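Pectate lyase (Bacillus, PDB 3VMV) probably cleaves polygalacturonate (pectate) by beta-elimination, as a secreted parallel beta-helix enzyme of polysaccharide lyase family 1. Local coordinates at residues I66-H71 with I81-V86; I97-S100 with I106-N109. All coordinates share one frame; numbering follows the deposited sequence.

Interaction 1: residues I66-H71 with I81-V86; sequences IDVKNH and ISIIGV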
loop_
_atom_site.group_PDB
_atom_site.type_symbol
_atom_site.label_atom_id
_atom_site.label_comp_id
_atom_site.label_asym_id
_atom_site.label_seq_id
_atom_site.Cartn_x
_atom_site.Cartn_y
_atom_site.Cartn_z
ATOM N N ILE A 66 1.147 -15.458 4.007
ATOM C CA ILE A 66 1.029 -16.053 2.680
ATOM C C ILE A 66 2.247 -15.578 1.910
ATOM O O ILE A 66 2.405 -14.383 1.646
ATOM C CB ILE A 66 -0.274 -15.568 2.001
ATOM C CG1 ILE A 66 -1.492 -16.011 2.827
ATOM C CG2 ILE A 66 -0.349 -16.118 0.570
ATOM C CD1 ILE A 66 -1.629 -17.525 2.992
ATOM N N ASP A 67 3.134 -16.513 1.605
ATOM C CA ASP A 67 4.486 -16.239 1.138
ATOM C C ASP A 67 4.506 -16.295 -0.389
ATOM O O ASP A 67 4.696 -17.362 -0.997
ATOM C CB ASP A 67 5.395 -17.321 1.757
ATOM C CG ASP A 67 6.864 -16.909 1.970
ATOM O OD1 ASP A 67 7.249 -15.771 1.774
ATOM O OD2 ASP A 67 7.648 -17.813 2.346
ATOM N N VAL A 68 4.370 -15.125 -1.010
ATOM C CA VAL A 68 4.535 -14.990 -2.476
ATOM C C VAL A 68 6.014 -14.838 -2.780
ATOM O O VAL A 68 6.552 -13.737 -2.915
ATOM C CB VAL A 68 3.672 -13.847 -3.061
ATOM C CG1 VAL A 68 3.792 -13.841 -4.599
ATOM C CG2 VAL A 68 2.221 -14.015 -2.619
ATOM N N LYS A 69 6.695 -15.990 -2.808
ATOM C CA LYS A 69 8.138 -16.090 -2.870
ATOM C C LYS A 69 8.422 -17.380 -3.597
ATOM O O LYS A 69 7.717 -18.375 -3.427
ATOM C CB LYS A 69 8.724 -16.186 -1.451
ATOM C CG LYS A 69 10.239 -16.124 -1.426
ATOM C CD LYS A 69 10.780 -16.401 -0.018
ATOM C CE LYS A 69 10.476 -15.214 0.909
ATOM N NZ LYS A 69 11.304 -15.329 2.138
ATOM N N ASN A 70 9.478 -17.359 -4.390
ATOM C CA ASN A 70 9.907 -18.556 -5.066
ATOM C C ASN A 70 10.247 -19.614 -4.030
ATOM O O ASN A 70 10.791 -19.307 -2.972
ATOM C CB ASN A 70 11.165 -18.224 -5.881
ATOM C CG ASN A 70 11.535 -19.349 -6.838
ATOM O OD1 ASN A 70 12.048 -20.380 -6.432
ATOM N ND2 ASN A 70 11.254 -19.143 -8.110
ATOM N N HIS A 71 9.950 -20.867 -4.332
ATOM C CA HIS A 71 10.363 -21.944 -3.433
ATOM C C HIS A 71 11.917 -21.988 -3.337
ATOM O O HIS A 71 12.458 -22.467 -2.359
ATOM C CB HIS A 71 9.736 -23.298 -3.874
ATOM C CG HIS A 71 10.531 -24.003 -4.911
ATOM N ND1 HIS A 71 10.482 -23.659 -6.239
ATOM C CD2 HIS A 71 11.417 -25.029 -4.820
ATOM C CE1 HIS A 71 11.308 -24.426 -6.922
ATOM N NE2 HIS A 71 11.889 -25.265 -6.082
ATOM N N ILE A 81 1.378 -13.302 -11.110
ATOM C CA ILE A 81 0.307 -13.805 -10.258
ATOM C C ILE A 81 -0.732 -12.739 -10.034
ATOM O O ILE A 81 -0.371 -11.578 -9.817
ATOM C CB ILE A 81 0.891 -14.183 -8.905
ATOM C CG1 ILE A 81 1.815 -15.386 -9.073
ATOM C CG2 ILE A 81 -0.229 -14.496 -7.898
ATOM C CD1 ILE A 81 2.501 -15.796 -7.778
ATOM N N SER A 82 -2.008 -13.106 -10.049
ATOM C CA SER A 82 -3.050 -12.270 -9.455
ATOM C C SER A 82 -3.741 -13.045 -8.342
ATOM O O SER A 82 -4.010 -14.250 -8.507
ATOM C CB SER A 82 -4.118 -11.905 -10.486
ATOM O OG SER A 82 -3.599 -11.155 -11.556
ATOM N N ILE A 83 -3.970 -12.383 -7.214
ATOM C CA ILE A 83 -4.816 -12.897 -6.131
ATOM C C ILE A 83 -6.008 -11.959 -6.080
ATOM O O ILE A 83 -5.835 -10.762 -5.822
ATOM C CB ILE A 83 -4.027 -12.868 -4.799
ATOM C CG1 ILE A 83 -2.863 -13.859 -4.922
ATOM C CG2 ILE A 83 -4.939 -13.152 -3.602
ATOM C CD1 ILE A 83 -1.886 -13.830 -3.760
ATOM N N ILE A 84 -7.189 -12.490 -6.395
ATOM C CA ILE A 84 -8.388 -11.655 -6.554
ATOM C C ILE A 84 -9.514 -12.236 -5.730
ATOM O O ILE A 84 -9.864 -13.415 -5.882
ATOM C CB ILE A 84 -8.774 -11.598 -8.020
ATOM C CG1 ILE A 84 -7.568 -11.211 -8.872
ATOM C CG2 ILE A 84 -9.982 -10.673 -8.209
ATOM C CD1 ILE A 84 -7.897 -11.201 -10.401
ATOM N N GLY A 85 -10.109 -11.416 -4.860
ATOM C CA GLY A 85 -11.258 -11.864 -4.114
ATOM C C GLY A 85 -12.488 -12.054 -4.996
ATOM O O GLY A 85 -12.666 -11.358 -5.995
ATOM N N VAL A 86 -13.327 -13.004 -4.620
ATOM C CA VAL A 86 -14.629 -13.205 -5.243
ATOM C C VAL A 86 -15.708 -12.451 -4.455
ATOM O O VAL A 86 -15.944 -12.750 -3.289
ATOM C CB VAL A 86 -14.950 -14.718 -5.296
ATOM C CG1 VAL A 86 -16.341 -14.974 -5.937
ATOM C CG2 VAL A 86 -13.882 -15.408 -6.094
#
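A probable hydrogen bond from Val68 N to Arg98 O ties Val68 to the next coil of the parallel beta-helix, while its two methyls meet Ile81 and Ile83 across the interior. Strands 66-68 and 78-85 belong to different walls of one coil, so they meet through side chains and not through their backbones. Ile81 is drawn out with CD1 at its far end (chi2 177°), and this methyl meets Val68 CG1 tip to tip at 3.9 Å. Two residues on along the same strand, Ile83 turns inward as well, and its CD1 stands 4.3 Å from Val68 CG2. With CG1 set anti to the backbone N (chi1 -175°), the valine thus gives one branch to each isoleucine. Ile83, too, is anchored to the next coil, by a probable hydrogen bond from its N to Ile106 O. Helix 28-40 packs against this early part of the beta-helix, receiving Ile66 on Ile31 and Ile81 on Arg38. Val68 is also the centre of an inverse gamma turn; the bond that closes it, from Lys69 N to Asp67 O, is weak at 3.0 Å.

Interaction 2: residues I97-S100 with I106-N109; sequences IRLS and IIQN. With SO4 (sulfate ion), chain B.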
loop_
_atom_site.group_PDB
_atom_site.type_symbol
_atom_site.label_atom_id
_atom_site.label_comp_id
_atom_site.label_asym_id
_atom_site.label_seq_id
_atom_site.Cartn_x
_atom_site.Cartn_y
_atom_site.Cartn_z
ATOM N N ILE A 97 -0.195 -11.012 3.471
ATOM C CA ILE A 97 0.551 -11.464 2.295
ATOM C C ILE A 97 1.902 -10.797 2.219
ATOM O O ILE A 97 2.015 -9.604 2.483
ATOM C CB ILE A 97 -0.242 -11.074 1.017
ATOM C CG1 ILE A 97 -1.597 -11.786 1.039
ATOM C CG2 ILE A 97 0.551 -11.490 -0.235
ATOM C CD1 ILE A 97 -2.593 -11.296 -0.094
ATOM N N ARG A 98 2.943 -11.557 1.866
ATOM C CA ARG A 98 4.260 -10.983 1.641
ATOM C C ARG A 98 4.691 -11.254 0.222
ATOM O O ARG A 98 4.679 -12.396 -0.224
ATOM C CB ARG A 98 5.322 -11.487 2.630
ATOM C CG ARG A 98 6.696 -10.845 2.413
ATOM C CD ARG A 98 7.682 -11.269 3.508
ATOM N NE ARG A 98 7.915 -12.707 3.430
ATOM C CZ ARG A 98 8.532 -13.422 4.386
ATOM N NH1 ARG A 98 8.724 -14.719 4.198
ATOM N NH2 ARG A 98 8.933 -12.845 5.514
ATOM N N LEU A 99 5.110 -10.207 -0.469
ATOM C CA LEU A 99 5.689 -10.376 -1.801
ATOM C C LEU A 99 7.183 -10.229 -1.712
ATOM O O LEU A 99 7.672 -9.158 -1.308
ATOM C CB LEU A 99 5.109 -9.338 -2.764
ATOM C CG LEU A 99 3.578 -9.199 -2.908
ATOM C CD1 LEU A 99 3.286 -8.203 -4.074
ATOM C CD2 LEU A 99 2.828 -10.471 -3.080
ATOM N N SER A 100 7.937 -11.242 -2.112
ATOM C CA SER A 100 9.394 -11.201 -1.990
ATOM C C SER A 100 10.022 -11.535 -3.348
ATOM O O SER A 100 9.779 -12.609 -3.904
ATOM C CB SER A 100 9.831 -12.204 -0.915
ATOM O OG SER A 100 11.229 -12.415 -0.957
ATOM N N ILE A 106 -0.702 -8.751 -9.104
ATOM C CA ILE A 106 -1.903 -8.007 -8.771
ATOM C C ILE A 106 -2.557 -8.607 -7.517
ATOM O O ILE A 106 -2.766 -9.809 -7.452
ATOM C CB ILE A 106 -2.896 -8.059 -9.939
ATOM C CG1 ILE A 106 -2.252 -7.408 -11.151
ATOM C CG2 ILE A 106 -4.233 -7.369 -9.549
ATOM C CD1 ILE A 106 -3.168 -7.376 -12.388
ATOM N N ILE A 107 -2.854 -7.772 -6.518
ATOM C CA ILE A 107 -3.709 -8.167 -5.380
ATOM C C ILE A 107 -4.924 -7.255 -5.427
ATOM O O ILE A 107 -4.786 -6.015 -5.359
ATOM C CB ILE A 107 -2.960 -8.005 -4.074
ATOM C CG1 ILE A 107 -1.662 -8.810 -4.102
ATOM C CG2 ILE A 107 -3.852 -8.385 -2.855
ATOM C CD1 ILE A 107 -0.768 -8.615 -2.947
ATOM N N GLN A 108 -6.097 -7.849 -5.590
ATOM C CA GLN A 108 -7.284 -7.058 -5.893
ATOM C C GLN A 108 -8.503 -7.625 -5.202
ATOM O O GLN A 108 -8.723 -8.867 -5.142
ATOM C CB GLN A 108 -7.458 -7.097 -7.398
ATOM C CG GLN A 108 -8.580 -6.220 -7.910
ATOM C CD GLN A 108 -8.571 -6.145 -9.422
ATOM O OE1 GLN A 108 -8.517 -5.046 -10.030
ATOM N NE2 GLN A 108 -8.646 -7.286 -10.039
ATOM N N ASN A 109 -9.382 -6.731 -4.757
ATOM C CA ASN A 109 -10.680 -7.120 -4.207
ATOM C C ASN A 109 -10.638 -8.092 -3.024
ATOM O O ASN A 109 -11.480 -8.997 -2.925
ATOM C CB ASN A 109 -11.595 -7.703 -5.301
ATOM C CG ASN A 109 -13.059 -7.702 -4.903
ATOM O OD1 ASN A 109 -13.568 -6.711 -4.345
ATOM N ND2 ASN A 109 -13.743 -8.820 -5.181
HETATM S S SO4 B . 9.947 -15.516 7.805
HETATM O O1 SO4 B . 8.664 -15.931 8.354
HETATM O O2 SO4 B . 10.164 -16.101 6.500
HETATM O O3 SO4 B . 9.971 -14.057 7.712
HETATM O O4 SO4 B . 11.020 -15.981 8.668
#
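Ile107 points inward, toward Ile97 and Leu99 on another wall of the beta-helix coil. Its extended outer arm (chi2 173°) ends in CD1, which meets both: Leu99 CD2 tip to tip at 4.0 Å and Ile97 CG2 at 4.2 Å. One methyl is thus set against two branched side chains of alternate residues. After Gln108, Asn109 leaves the strand in a left-handed backbone conformation, its buried amide bonded through ND2 to Gly85 O and Gly87 O and through OD1 to Gly323 N. Between Ile97 and Leu99, Arg98 points the other way, and the edge of its guanidinium holds a sulfate, probably from the crystallisation liquor, in a nearly straight two-bond grip: NH1 to O2 at 3.0 Å (171°) and NH2 to O3 at 2.7 Å (165°). The same two nitrogens make salt bridges, NH1 with Asp67 and NH2 with Glu119. A leucine in place of Arg98 would probably leave each of these carboxylates without this salt bridge and the sulfate without two donors. Strand 97-103 pairs with strands 66-68 and 123-126, and strand 105-108 with 78-85 and 132-135, all in parallel.

Interactions 1 and 2 are the same kind of inward contact made in successive coils of the beta-helix: strand 66-68 pairs with 97-103 and strand 78-85 with 105-108, and the centres of the two contacts lie about 6 Å apart. They also touch directly, Val68 CB packing on Leu99 CD2 at 3.5 Å, so the apolar interior runs on from one coil to the next. Both are buried and aliphatic, but in the first a valine on the earlier strand faces two isoleucines, whereas in the second a single isoleucine on the later strand faces two partners. The outward side is polar: a salt bridge joins Asp67 of 66-71 to Arg98 of 97-100.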